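Local coordinates for transcriptional regulatory protein RcsB (Salmonella enterica subsp. enterica serovar Typhimurium, PDB 6EO3) that probably controls transcription of many genes as the DNA-binding response regulator of the Rcs two-component signalling system, at residues L86-N91 against V107-A112. The protein carries 1 engineered substitution. Sequence-based numbering, arbitrary orientation.
Sequences LTMNNN and VLKQGA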
loop_
_atom_site.group_PDB
_atom_site.type_symbol
_atom_site.label_atom_id
_atom_site.label_comp_id
_atom_site.label_asym_id
_atom_site.label_seq_id
_atom_site.Cartn_x
_atom_site.Cartn_y
_atom_site.Cartn_z
ATOM N N LEU A 86 17.022 -15.067 -1.549
ATOM C CA LEU A 86 18.385 -14.643 -1.752
ATOM C C LEU A 86 18.337 -13.456 -2.698
ATOM O O LEU A 86 17.851 -13.573 -3.817
ATOM C CB LEU A 86 19.190 -15.803 -2.345
ATOM C CG LEU A 86 20.706 -15.814 -2.161
ATOM C CD1 LEU A 86 21.109 -15.901 -0.699
ATOM C CD2 LEU A 86 21.310 -16.981 -2.939
ATOM N N THR A 87 18.806 -12.299 -2.249
ATOM C CA THR A 87 18.670 -11.114 -3.071
ATOM C C THR A 87 19.910 -10.226 -3.074
ATOM O O THR A 87 20.647 -10.117 -2.102
ATOM C CB THR A 87 17.416 -10.287 -2.693
ATOM O OG1 THR A 87 17.257 -9.190 -3.616
ATOM C CG2 THR A 87 17.508 -9.757 -1.267
ATOM N N MET A 88 20.115 -9.599 -4.214
ATOM C CA MET A 88 21.181 -8.659 -4.399
ATOM C C MET A 88 20.708 -7.265 -3.958
ATOM O O MET A 88 21.518 -6.379 -3.729
ATOM C CB MET A 88 21.585 -8.676 -5.872
ATOM C CG MET A 88 23.059 -8.469 -6.116
ATOM S SD MET A 88 24.135 -9.771 -5.488
ATOM C CE MET A 88 25.692 -9.043 -6.001
ATOM N N ASN A 89 19.395 -7.103 -3.801
ATOM C CA ASN A 89 18.768 -5.825 -3.490
ATOM C C ASN A 89 18.875 -5.507 -2.017
ATOM O O ASN A 89 18.340 -6.240 -1.189
ATOM C CB ASN A 89 17.289 -5.890 -3.883
ATOM C CG ASN A 89 16.626 -4.522 -3.965
ATOM O OD1 ASN A 89 17.038 -3.557 -3.316
ATOM N ND2 ASN A 89 15.579 -4.437 -4.778
ATOM N N ASN A 90 19.540 -4.403 -1.688
ATOM C CA ASN A 90 19.723 -4.015 -0.290
ATOM C C ASN A 90 18.773 -2.911 0.193
ATOM O O ASN A 90 19.015 -2.307 1.234
ATOM C CB ASN A 90 21.196 -3.655 -0.004
ATOM C CG ASN A 90 21.672 -2.410 -0.742
ATOM O OD1 ASN A 90 20.898 -1.713 -1.407
ATOM N ND2 ASN A 90 22.966 -2.127 -0.627
ATOM N N ASN A 91 17.686 -2.666 -0.531
ATOM C CA ASN A 91 16.696 -1.674 -0.107
ATOM C C ASN A 91 15.806 -2.164 1.045
ATOM O O ASN A 91 15.123 -3.179 0.911
ATOM C CB ASN A 91 15.808 -1.259 -1.269
ATOM C CG ASN A 91 14.994 -0.020 -0.955
ATOM O OD1 ASN A 91 13.818 -0.106 -0.599
ATOM N ND2 ASN A 91 15.630 1.144 -1.058
ATOM N N VAL A 107 18.401 -13.376 2.829
ATOM C CA VAL A 107 19.860 -13.300 2.883
ATOM C C VAL A 107 20.385 -12.471 1.710
ATOM O O VAL A 107 19.947 -12.636 0.567
ATOM C CB VAL A 107 20.497 -14.713 2.853
ATOM C CG1 VAL A 107 22.019 -14.651 2.764
ATOM C CG2 VAL A 107 20.084 -15.522 4.075
ATOM N N LEU A 108 21.330 -11.581 1.995
ATOM C CA LEU A 108 21.954 -10.779 0.948
ATOM C C LEU A 108 22.939 -11.647 0.221
ATOM O O LEU A 108 23.812 -12.272 0.838
ATOM C CB LEU A 108 22.647 -9.545 1.523
ATOM C CG LEU A 108 21.676 -8.504 2.076
ATOM C CD1 LEU A 108 22.454 -7.368 2.700
ATOM C CD2 LEU A 108 20.766 -7.967 0.983
ATOM N N LYS A 109 22.787 -11.684 -1.099
ATOM C CA LYS A 109 23.539 -12.604 -1.948
ATOM C C LYS A 109 25.040 -12.354 -1.839
ATOM O O LYS A 109 25.835 -13.289 -1.903
ATOM C CB LYS A 109 23.063 -12.470 -3.403
ATOM C CG LYS A 109 23.377 -13.663 -4.300
ATOM C CD LYS A 109 22.980 -13.411 -5.753
ATOM C CE LYS A 109 21.477 -13.267 -5.908
ATOM N NZ LYS A 109 21.026 -13.336 -7.325
ATOM N N GLN A 110 25.417 -11.096 -1.634
ATOM C CA GLN A 110 26.821 -10.712 -1.472
ATOM C C GLN A 110 27.490 -11.390 -0.270
ATOM O O GLN A 110 28.727 -11.439 -0.202
ATOM C CB GLN A 110 26.962 -9.193 -1.309
ATOM C CG GLN A 110 26.437 -8.353 -2.456
ATOM C CD GLN A 110 24.972 -7.984 -2.302
ATOM O OE1 GLN A 110 24.208 -8.657 -1.598
ATOM N NE2 GLN A 110 24.561 -6.928 -2.987
ATOM N N GLY A 111 26.682 -11.865 0.684
ATOM C CA GLY A 111 27.193 -12.612 1.836
ATOM C C GLY A 111 26.747 -14.056 1.904
ATOM O O GLY A 111 26.757 -14.662 2.973
ATOM N N ALA A 112 26.379 -14.619 0.759
ATOM C CA ALA A 112 25.876 -15.991 0.706
ATOM C C ALA A 112 26.842 -17.018 1.312
ATOM O O ALA A 112 26.436 -17.810 2.171
ATOM C CB ALA A 112 25.505 -16.373 -0.723
#
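T87 N donates to V107 O at 3.1 Å, continuing the parallel pairing of strands 82-87 and 105-108 from V85 and V107, and K109 N returns a bond to T87 O at 2.8 Å. The second is nearly straight at hydrogen (167°), yet K109 N stands well above the carbonyl plane of T87, as the chain enters the 3-10 segment 109-110. Past the strand ends Q110, bent at chi2 (89°), turns its side-chain amide back so that NE2 donates to M88 O at 3.2 Å, a little out of both planes.

Apolar packing differs between the sheet faces. On the face of L86 and V107, L86 CD1 meets V107 CG1 at 3.8 Å, and L116 and A119 of helix 112-125 cover the pair. On the face of T87 and L108 the side chains stand farther apart, T87 CG2 to L108 CD2 being 4.3 Å; L108 CD2 also lies against N89 O, while S133 and V134 of helix 132-139 touch L108.

These are the C-terminal ends of the last two strands of the receiver domain, a CheY-like fold, joined by a right-handed beta-alpha-beta crossover through helix 92-99. K109, just past the end of strand 105-108, is the lysine characteristic of receiver domains; its NZ forms salt bridges with D10 and with D56, the predicted phosphorylation site. With CG anti to the backbone N (chi1 -159°), its aliphatic stem runs between L86 and M88, crossing both nearly at right angles, with M88 SD 3.6 Å from K109 CB.

Beyond the strand, two side-chain turns shape the loop: an ST turn in which T87 OG1 accepts from N89 N, and an Asx turn from N89 OD1 to N91 N. N89 ND2 bonds to G165 O of the second subunit.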